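Local atomic coordinates of protein-L-isoaspartate O-methyltransferase beta-aspartate methyltransferase (Plasmodium falciparum, PDB entry 2PBF), a protein that probably repairs damaged proteins by transferring a methyl group from S-adenosyl-L-methionine to the carboxylate of abnormal L-isoaspartyl residues. Residues 75-89 and 101-115. Sequence-based numbering, arbitrary orientation.
Sequences INVLKPGSRAIDVGS and KMNVLENKNSYVIGL. With SAH (S-adenosyl-L-homocysteine), chain C.
Strands 83-87 and 111-115 are the parallel pair of a beta-alpha-beta crossover in the Rossmann-like methyltransferase fold, with helix 93-101 as the connection. Tyr111 N gives to Ser82 O, Ala84 N to Tyr111 O at 2.9 Å, and the alternation runs on through Ile113 and Asp86 to Leu115. There Leu115 O takes two donors: Gly88 N at 2.7 Å, and Ser89 N from well above the carbonyl plane. Gly88 CA lies 3.2 Å from O4' of the bound S-adenosyl-L-homocysteine.

On the face of Arg83, Ile85 and Leu115, Arg83 NH2 comes obliquely against the CD2-CE2 side of the Tyr111 ring, 3.4 Å from Tyr111 CD2, with the guanidinium and ring planes only 16° apart; NH1 is tied to the carbonyls of Leu160 and Leu162. Ile85 and Ile113 run side by side, Ile85 CG1 3.6 Å from Ile113 CG2. On the other face Met102, its CG anti to the carbonyl carbon (chi1 -69°) and its chain extended at chi2 (164°), sets SD 3.5 Å from Ala84 CB, with Leu78 CD2 on the thioether too. Beyond the strands, Ser110 OG accepts from Gly81 N at 2.8 Å, while Lys101 NZ reaches Ile75 O at 3.2 Å.

Backbone pairing thus fixes the strand register right up to the bound S-adenosyl-L-homocysteine, and the doubly gripped Leu115 carbonyl holds the start of the loop after strand 83-87 beside the ribose oxygen.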
ATOM      1  N   ILE A  75      -7.787   0.629  -7.595  1.00 32.86           N
ATOM      2  CA  ILE A  75      -7.869  -0.511  -8.497  1.00 33.09           C
ATOM      3  C   ILE A  75      -7.639  -0.172  -9.973  1.00 33.96           C
ATOM      4  O   ILE A  75      -6.998  -0.941 -10.699  1.00 35.00           O
ATOM      5  CB  ILE A  75      -9.161  -1.373  -8.263  1.00 33.70           C
ATOM      6  CG1 ILE A  75      -8.901  -2.845  -8.603  1.00 33.28           C
ATOM      7  CG2 ILE A  75     -10.379  -0.831  -9.024  1.00 32.73           C
ATOM      8  CD1 ILE A  75      -7.768  -3.456  -7.795  1.00 33.82           C
ATOM      9  N   ASN A  76      -8.127   0.987 -10.404  1.00 35.03           N
ATOM     10  CA  ASN A  76      -8.056   1.371 -11.815  1.00 35.49           C
ATOM     11  C   ASN A  76      -6.775   2.110 -12.195  1.00 35.16           C
ATOM     12  O   ASN A  76      -6.513   2.281 -13.377  1.00 35.92           O
ATOM     13  CB  ASN A  76      -9.274   2.209 -12.243  1.00 35.92           C
ATOM     14  CG  ASN A  76     -10.573   1.470 -12.120  1.00 38.19           C
ATOM     15  OD1 ASN A  76     -11.554   2.004 -11.577  1.00 42.46           O
ATOM     16  ND2 ASN A  76     -10.607   0.232 -12.610  1.00 40.65           N
ATOM     17  N   VAL A  77      -5.996   2.562 -11.211  1.00 34.62           N
ATOM     18  CA  VAL A  77      -4.702   3.183 -11.488  1.00 33.71           C
ATOM     19  C   VAL A  77      -3.565   2.176 -11.287  1.00 34.01           C
ATOM     20  O   VAL A  77      -2.440   2.372 -11.763  1.00 33.86           O
ATOM     21  CB  VAL A  77      -4.474   4.486 -10.679  1.00 34.14           C
ATOM     22  CG1 VAL A  77      -5.529   5.529 -11.061  1.00 33.31           C
ATOM     23  CG2 VAL A  77      -4.483   4.222  -9.142  1.00 32.95           C
ATOM     24  N   LEU A  78      -3.874   1.073 -10.599  1.00 33.38           N
ATOM     25  CA  LEU A  78      -2.922  -0.027 -10.496  1.00 32.82           C
ATOM     26  C   LEU A  78      -2.984  -0.823 -11.795  1.00 33.42           C
ATOM     27  O   LEU A  78      -3.512  -1.936 -11.832  1.00 33.29           O
ATOM     28  CB  LEU A  78      -3.216  -0.908  -9.275  1.00 31.97           C
ATOM     29  CG  LEU A  78      -3.049  -0.232  -7.909  1.00 30.16           C
ATOM     30  CD1 LEU A  78      -3.674  -1.102  -6.795  1.00 29.20           C
ATOM     31  CD2 LEU A  78      -1.584   0.073  -7.635  1.00 26.05           C
ATOM     32  N   LYS A  79      -2.450  -0.241 -12.864  1.00 33.32           N
ATOM     33  CA  LYS A  79      -2.519  -0.884 -14.189  1.00 33.93           C
ATOM     34  C   LYS A  79      -1.163  -1.403 -14.659  1.00 32.93           C
ATOM     35  O   LYS A  79      -0.138  -0.785 -14.409  1.00 32.73           O
ATOM     36  CB  LYS A  79      -3.098   0.075 -15.228  1.00 33.87           C
ATOM     37  CG  LYS A  79      -4.583   0.435 -15.007  1.00 37.57           C
ATOM     38  CD  LYS A  79      -5.510  -0.726 -15.432  1.00 41.46           C
ATOM     39  CE  LYS A  79      -6.895  -0.668 -14.808  1.00 43.33           C
ATOM     40  NZ  LYS A  79      -7.807   0.372 -15.411  1.00 43.79           N
ATOM     41  N   PRO A  80      -1.149  -2.539 -15.354  1.00 33.10           N
ATOM     42  CA  PRO A  80       0.169  -2.931 -15.878  1.00 33.41           C
ATOM     43  C   PRO A  80       0.714  -1.804 -16.770  1.00 32.94           C
ATOM     44  O   PRO A  80      -0.026  -1.210 -17.540  1.00 33.03           O
ATOM     45  CB  PRO A  80      -0.124  -4.175 -16.705  1.00 32.84           C
ATOM     46  CG  PRO A  80      -1.454  -4.674 -16.200  1.00 33.76           C
ATOM     47  CD  PRO A  80      -2.214  -3.490 -15.710  1.00 32.63           C
ATOM     48  N   GLY A  81       1.988  -1.488 -16.634  1.00 32.51           N
ATOM     49  CA  GLY A  81       2.550  -0.428 -17.441  1.00 32.88           C
ATOM     50  C   GLY A  81       2.693   0.806 -16.612  1.00 32.39           C
ATOM     51  O   GLY A  81       3.368   1.735 -17.008  1.00 33.14           O
ATOM     52  N   SER A  82       2.073   0.807 -15.433  1.00 32.00           N
ATOM     53  CA  SER A  82       2.098   1.984 -14.571  1.00 31.56           C
ATOM     54  C   SER A  82       3.095   1.887 -13.440  1.00 30.69           C
ATOM     55  O   SER A  82       3.770   0.858 -13.275  1.00 30.70           O
ATOM     56  CB  SER A  82       0.698   2.279 -14.035  1.00 32.00           C
ATOM     57  OG  SER A  82      -0.021   3.061 -14.991  1.00 33.69           O
ATOM     58  N   ARG A  83       3.193   2.973 -12.672  1.00 29.79           N
ATOM     59  CA  ARG A  83       4.122   3.095 -11.557  1.00 28.41           C
ATOM     60  C   ARG A  83       3.349   3.384 -10.263  1.00 27.23           C
ATOM     61  O   ARG A  83       2.566   4.337 -10.197  1.00 26.84           O
ATOM     62  CB  ARG A  83       5.137   4.202 -11.822  1.00 27.81           C
ATOM     63  CG  ARG A  83       5.831   4.095 -13.178  1.00 28.96           C
ATOM     64  CD  ARG A  83       6.948   5.112 -13.317  1.00 27.83           C
ATOM     65  NE  ARG A  83       8.191   4.714 -12.643  1.00 30.95           N
ATOM     66  CZ  ARG A  83       8.817   5.436 -11.719  1.00 32.21           C
ATOM     67  NH1 ARG A  83       8.316   6.613 -11.319  1.00 31.91           N
ATOM     68  NH2 ARG A  83       9.937   4.980 -11.184  1.00 31.27           N
ATOM     69  N   ALA A  84       3.588   2.552  -9.256  1.00 26.45           N
ATOM     70  CA  ALA A  84       2.934   2.639  -7.931  1.00 25.62           C
ATOM     71  C   ALA A  84       3.989   2.723  -6.824  1.00 26.15           C
ATOM     72  O   ALA A  84       5.095   2.192  -6.952  1.00 26.38           O
ATOM     73  CB  ALA A  84       2.044   1.419  -7.703  1.00 25.21           C
ATOM     74  N   ILE A  85       3.656   3.425  -5.746  1.00 26.97           N
ATOM     75  CA  ILE A  85       4.515   3.490  -4.569  1.00 27.42           C
ATOM     76  C   ILE A  85       3.654   3.247  -3.328  1.00 27.23           C
ATOM     77  O   ILE A  85       2.551   3.791  -3.203  1.00 26.86           O
ATOM     78  CB  ILE A  85       5.370   4.817  -4.498  1.00 27.11           C
ATOM     79  CG1 ILE A  85       6.217   4.874  -3.221  1.00 28.87           C
ATOM     80  CG2 ILE A  85       4.495   6.092  -4.688  1.00 28.34           C
ATOM     81  CD1 ILE A  85       7.285   5.985  -3.265  1.00 27.99           C
ATOM     82  N   ASP A  86       4.155   2.383  -2.453  1.00 26.39           N
ATOM     83  CA  ASP A  86       3.483   2.045  -1.206  1.00 26.62           C
ATOM     84  C   ASP A  86       4.310   2.677  -0.121  1.00 26.76           C
ATOM     85  O   ASP A  86       5.443   2.232   0.164  1.00 27.39           O
ATOM     86  CB  ASP A  86       3.412   0.527  -1.030  1.00 26.04           C
ATOM     87  CG  ASP A  86       2.644   0.098   0.201  1.00 26.58           C
ATOM     88  OD1 ASP A  86       1.892   0.899   0.780  1.00 28.59           O
ATOM     89  OD2 ASP A  86       2.777  -1.090   0.594  1.00 27.69           O
ATOM     90  N   VAL A  87       3.755   3.726   0.468  1.00 25.82           N
ATOM     91  CA  VAL A  87       4.457   4.469   1.488  1.00 26.82           C
ATOM     92  C   VAL A  87       4.086   3.908   2.864  1.00 26.54           C
ATOM     93  O   VAL A  87       2.956   4.069   3.312  1.00 25.52           O
ATOM     94  CB  VAL A  87       4.093   5.981   1.444  1.00 25.97           C
ATOM     95  CG1 VAL A  87       4.828   6.743   2.596  1.00 25.92           C
ATOM     96  CG2 VAL A  87       4.431   6.589   0.060  1.00 27.15           C
ATOM     97  N   GLY A  88       5.052   3.271   3.525  1.00 27.51           N
ATOM     98  CA  GLY A  88       4.824   2.622   4.821  1.00 26.23           C
ATOM     99  C   GLY A  88       4.478   1.187   4.536  1.00 26.48           C
ATOM    100  O   GLY A  88       3.417   0.688   4.947  1.00 27.15           O
ATOM    101  N   SER A  89       5.367   0.507   3.814  1.00 26.06           N
ATOM    102  CA  SER A  89       5.012  -0.769   3.223  1.00 25.43           C
ATOM    103  C   SER A  89       4.819  -1.874   4.279  1.00 24.86           C
ATOM    104  O   SER A  89       4.094  -2.837   4.029  1.00 23.73           O
ATOM    105  CB  SER A  89       6.005  -1.158   2.104  1.00 25.89           C
ATOM    106  OG  SER A  89       7.353  -1.075   2.550  1.00 25.06           O
ATOM    107  N   LYS A 101      -1.266  -6.984  -9.260  1.00 30.23           N
ATOM    108  CA  LYS A 101      -2.246  -6.317 -10.099  1.00 31.55           C
ATOM    109  C   LYS A 101      -1.608  -5.691 -11.339  1.00 31.46           C
ATOM    110  O   LYS A 101      -2.226  -5.596 -12.416  1.00 32.17           O
ATOM    111  CB  LYS A 101      -2.958  -5.235  -9.289  1.00 31.14           C
ATOM    112  CG  LYS A 101      -4.432  -5.205  -9.546  1.00 33.98           C
ATOM    113  CD  LYS A 101      -4.756  -4.253 -10.627  1.00 32.45           C
ATOM    114  CE  LYS A 101      -6.062  -4.569 -11.286  1.00 32.23           C
ATOM    115  NZ  LYS A 101      -6.235  -3.574 -12.409  1.00 34.62           N
ATOM    116  N   MET A 102      -0.374  -5.237 -11.171  1.00 31.23           N
ATOM    117  CA  MET A 102       0.337  -4.544 -12.230  1.00 31.23           C
ATOM    118  C   MET A 102       1.262  -5.473 -13.033  1.00 30.71           C
ATOM    119  O   MET A 102       1.951  -5.036 -13.950  1.00 29.94           O
ATOM    120  CB  MET A 102       1.117  -3.367 -11.622  1.00 31.22           C
ATOM    121  CG  MET A 102       0.223  -2.238 -11.095  1.00 31.35           C
ATOM    122  SD  MET A 102       1.098  -1.108 -10.000  1.00 33.77           S
ATOM    123  CE  MET A 102       1.864  -0.063 -11.206  1.00 33.90           C
ATOM    124  N   ASN A 103       1.317  -6.742 -12.646  1.00 30.84           N
ATOM    125  CA  ASN A 103       2.102  -7.738 -13.343  1.00 31.25           C
ATOM    126  C   ASN A 103       3.540  -7.325 -13.567  1.00 31.45           C
ATOM    127  O   ASN A 103       4.044  -7.399 -14.692  1.00 31.79           O
ATOM    128  CB  ASN A 103       1.440  -8.107 -14.683  1.00 31.93           C
ATOM    129  CG  ASN A 103       1.838  -9.503 -15.187  1.00 33.26           C
ATOM    130  OD1 ASN A 103       2.699 -10.207 -14.614  1.00 34.50           O
ATOM    131  ND2 ASN A 103       1.210  -9.904 -16.276  1.00 35.93           N
ATOM    132  N   VAL A 104       4.206  -6.873 -12.505  1.00 32.16           N
ATOM    133  CA  VAL A 104       5.624  -6.516 -12.575  1.00 32.68           C
ATOM    134  C   VAL A 104       6.482  -7.665 -13.091  1.00 33.21           C
ATOM    135  O   VAL A 104       7.573  -7.436 -13.631  1.00 33.78           O
ATOM    136  CB  VAL A 104       6.194  -6.006 -11.223  1.00 32.65           C
ATOM    137  CG1 VAL A 104       5.527  -4.696 -10.823  1.00 31.70           C
ATOM    138  CG2 VAL A 104       6.019  -7.048 -10.153  1.00 33.48           C
ATOM    139  N   LEU A 105       5.998  -8.894 -12.942  1.00 33.90           N
ATOM    140  CA  LEU A 105       6.774 -10.077 -13.364  1.00 34.90           C
ATOM    141  C   LEU A 105       6.863 -10.234 -14.893  1.00 35.53           C
ATOM    142  O   LEU A 105       7.928 -10.573 -15.419  1.00 36.16           O
ATOM    143  CB  LEU A 105       6.223 -11.360 -12.715  1.00 35.07           C
ATOM    144  CG  LEU A 105       6.517 -11.617 -11.229  1.00 34.70           C
ATOM    145  CD1 LEU A 105       5.732 -12.861 -10.757  1.00 36.52           C
ATOM    146  CD2 LEU A 105       8.004 -11.788 -10.973  1.00 35.94           C
ATOM    147  N   GLU A 106       5.759  -9.965 -15.591  1.00 35.75           N
ATOM    148  CA  GLU A 106       5.701 -10.047 -17.059  1.00 36.52           C
ATOM    149  C   GLU A 106       5.870  -8.682 -17.749  1.00 35.55           C
ATOM    150  O   GLU A 106       6.430  -8.607 -18.852  1.00 35.62           O
ATOM    151  CB  GLU A 106       4.403 -10.717 -17.536  1.00 36.43           C
ATOM    152  CG  GLU A 106       4.327 -12.223 -17.313  1.00 38.06           C
ATOM    153  CD  GLU A 106       2.941 -12.834 -17.644  1.00 39.31           C
ATOM    154  OE1 GLU A 106       2.032 -12.131 -18.180  1.00 42.32           O
ATOM    155  OE2 GLU A 106       2.756 -14.039 -17.344  1.00 44.05           O
ATOM    156  N   ASN A 107       5.413  -7.615 -17.097  1.00 34.15           N
ATOM    157  CA  ASN A 107       5.446  -6.276 -17.676  1.00 32.93           C
ATOM    158  C   ASN A 107       6.618  -5.440 -17.135  1.00 33.06           C
ATOM    159  O   ASN A 107       6.629  -5.007 -15.970  1.00 32.90           O
ATOM    160  CB  ASN A 107       4.098  -5.593 -17.470  1.00 32.25           C
ATOM    161  CG  ASN A 107       3.890  -4.376 -18.361  1.00 30.98           C
ATOM    162  OD1 ASN A 107       4.794  -3.599 -18.600  1.00 30.94           O
ATOM    163  ND2 ASN A 107       2.668  -4.210 -18.844  1.00 33.08           N
ATOM    164  N   LYS A 108       7.601  -5.188 -17.998  1.00 32.61           N
ATOM    165  CA  LYS A 108       8.841  -4.501 -17.591  1.00 33.06           C
ATOM    166  C   LYS A 108       8.640  -3.015 -17.394  1.00 31.86           C
ATOM    167  O   LYS A 108       9.481  -2.351 -16.792  1.00 32.65           O
ATOM    168  CB  LYS A 108       9.964  -4.742 -18.621  1.00 32.95           C
ATOM    169  CG  LYS A 108      10.385  -6.205 -18.733  1.00 34.00           C
ATOM    170  CD  LYS A 108      11.329  -6.440 -19.914  1.00 35.42           C
ATOM    171  CE  LYS A 108      11.361  -7.930 -20.279  1.00 38.18           C
ATOM    172  NZ  LYS A 108      10.021  -8.291 -20.876  1.00 38.30           N
ATOM    173  N   ASN A 109       7.536  -2.490 -17.914  1.00 30.90           N
ATOM    174  CA  ASN A 109       7.204  -1.088 -17.722  1.00 30.45           C
ATOM    175  C   ASN A 109       6.477  -0.837 -16.415  1.00 30.04           C
ATOM    176  O   ASN A 109       6.468   0.285 -15.930  1.00 30.01           O
ATOM    177  CB  ASN A 109       6.366  -0.537 -18.864  1.00 30.43           C
ATOM    178  CG  ASN A 109       7.163  -0.352 -20.142  1.00 28.84           C
ATOM    179  OD1 ASN A 109       6.696  -0.717 -21.203  1.00 32.42           O
ATOM    180  ND2 ASN A 109       8.347   0.208 -20.043  1.00 26.91           N
ATOM    181  N   SER A 110       5.851  -1.875 -15.875  1.00 29.61           N
ATOM    182  CA  SER A 110       5.247  -1.804 -14.539  1.00 29.43           C
ATOM    183  C   SER A 110       6.343  -1.560 -13.533  1.00 29.74           C
ATOM    184  O   SER A 110       7.441  -2.107 -13.651  1.00 29.84           O
ATOM    185  CB  SER A 110       4.551  -3.104 -14.191  1.00 29.21           C
ATOM    186  OG  SER A 110       3.335  -3.219 -14.887  1.00 29.24           O
ATOM    187  N   TYR A 111       6.062  -0.707 -12.554  1.00 29.04           N
ATOM    188  CA  TYR A 111       7.008  -0.471 -11.512  1.00 28.57           C
ATOM    189  C   TYR A 111       6.317  -0.349 -10.139  1.00 28.20           C
ATOM    190  O   TYR A 111       5.353   0.416  -9.981  1.00 27.26           O
ATOM    191  CB  TYR A 111       7.791   0.776 -11.855  1.00 29.56           C
ATOM    192  CG  TYR A 111       8.933   1.055 -10.934  1.00 31.02           C
ATOM    193  CD1 TYR A 111      10.127   0.337 -11.030  1.00 32.13           C
ATOM    194  CD2 TYR A 111       8.827   2.037  -9.966  1.00 31.39           C
ATOM    195  CE1 TYR A 111      11.194   0.615 -10.160  1.00 33.67           C
ATOM    196  CE2 TYR A 111       9.867   2.305  -9.103  1.00 31.75           C
ATOM    197  CZ  TYR A 111      11.045   1.596  -9.204  1.00 32.42           C
ATOM    198  OH  TYR A 111      12.080   1.904  -8.345  1.00 33.18           O
ATOM    199  N   VAL A 112       6.822  -1.092  -9.151  1.00 27.70           N
ATOM    200  CA  VAL A 112       6.297  -1.009  -7.781  1.00 27.42           C
ATOM    201  C   VAL A 112       7.418  -0.830  -6.753  1.00 28.03           C
ATOM    202  O   VAL A 112       8.400  -1.582  -6.745  1.00 27.11           O
ATOM    203  CB  VAL A 112       5.426  -2.234  -7.428  1.00 27.12           C
ATOM    204  CG1 VAL A 112       4.833  -2.122  -5.996  1.00 27.33           C
ATOM    205  CG2 VAL A 112       4.303  -2.401  -8.448  1.00 28.78           C
ATOM    206  N   ILE A 113       7.273   0.169  -5.885  1.00 28.14           N
ATOM    207  CA  ILE A 113       8.274   0.400  -4.841  1.00 28.26           C
ATOM    208  C   ILE A 113       7.589   0.534  -3.478  1.00 28.42           C
ATOM    209  O   ILE A 113       6.577   1.210  -3.376  1.00 29.13           O
ATOM    210  CB  ILE A 113       9.254   1.612  -5.196  1.00 28.56           C
ATOM    211  CG1 ILE A 113      10.433   1.692  -4.241  1.00 28.14           C
ATOM    212  CG2 ILE A 113       8.558   2.969  -5.221  1.00 28.49           C
ATOM    213  CD1 ILE A 113      11.498   2.754  -4.672  1.00 29.93           C
ATOM    214  N   GLY A 114       8.107  -0.167  -2.464  1.00 27.72           N
ATOM    215  CA  GLY A 114       7.674   0.030  -1.085  1.00 27.69           C
ATOM    216  C   GLY A 114       8.716   0.824  -0.316  1.00 27.99           C
ATOM    217  O   GLY A 114       9.899   0.521  -0.373  1.00 28.55           O
ATOM    218  N   LEU A 115       8.290   1.861   0.387  1.00 27.91           N
ATOM    219  CA  LEU A 115       9.186   2.577   1.300  1.00 27.93           C
ATOM    220  C   LEU A 115       8.778   2.295   2.732  1.00 28.40           C
ATOM    221  O   LEU A 115       7.605   2.424   3.085  1.00 27.13           O
ATOM    222  CB  LEU A 115       9.111   4.087   1.060  1.00 27.76           C
ATOM    223  CG  LEU A 115      10.088   4.811   0.133  1.00 28.44           C
ATOM    224  CD1 LEU A 115      10.376   4.091  -1.195  1.00 26.29           C
ATOM    225  CD2 LEU A 115       9.564   6.225  -0.121  1.00 27.58           C
TER
HETATM  226  N   SAH C 301       0.629  -1.313   4.520  1.00 26.69           N
HETATM  227  CA  SAH C 301       1.231  -1.749   5.806  1.00 25.82           C
HETATM  228  CB  SAH C 301       0.911  -0.730   6.870  1.00 25.87           C
HETATM  229  CG  SAH C 301       1.886  -0.907   8.026  1.00 26.37           C
HETATM  230  SD  SAH C 301       1.583   0.284   9.334  1.00 30.06           S
HETATM  231  C   SAH C 301       0.789  -3.150   6.242  1.00 26.11           C
HETATM  232  O   SAH C 301      -0.405  -3.447   6.170  1.00 24.73           O
HETATM  233  OXT SAH C 301       1.620  -3.995   6.663  1.00 24.57           O
HETATM  234  C5' SAH C 301       2.376   1.700   8.532  1.00 30.80           C
HETATM  235  C4' SAH C 301       3.877   1.570   8.271  1.00 30.88           C
HETATM  236  O4' SAH C 301       4.346   2.851   7.956  1.00 32.06           O
HETATM  237  C3' SAH C 301       4.741   1.077   9.423  1.00 30.09           C
HETATM  238  O3' SAH C 301       5.421  -0.101   9.020  1.00 28.25           O
HETATM  239  C2' SAH C 301       5.697   2.226   9.707  1.00 30.61           C
HETATM  240  O2' SAH C 301       6.986   1.778  10.064  1.00 30.16           O
HETATM  241  C1' SAH C 301       5.697   2.950   8.377  1.00 30.67           C
HETATM  242  N9  SAH C 301       6.030   4.390   8.424  1.00 31.12           N
HETATM  243  C8  SAH C 301       5.654   5.277   9.392  1.00 31.73           C
HETATM  244  N7  SAH C 301       6.112   6.500   9.041  1.00 32.36           N
HETATM  245  C5  SAH C 301       6.798   6.411   7.879  1.00 29.82           C
HETATM  246  C6  SAH C 301       7.491   7.349   7.105  1.00 31.26           C
HETATM  247  N6  SAH C 301       7.587   8.627   7.446  1.00 29.90           N
HETATM  248  N1  SAH C 301       8.074   6.949   5.930  1.00 32.96           N
HETATM  249  C2  SAH C 301       8.003   5.625   5.541  1.00 30.97           C
HETATM  250  N3  SAH C 301       7.331   4.723   6.327  1.00 30.07           N
HETATM  251  C4  SAH C 301       6.735   5.096   7.480  1.00 29.94           C
HETATM  252  O   HOH W   1       8.943   2.478 -14.996  1.00 40.14           O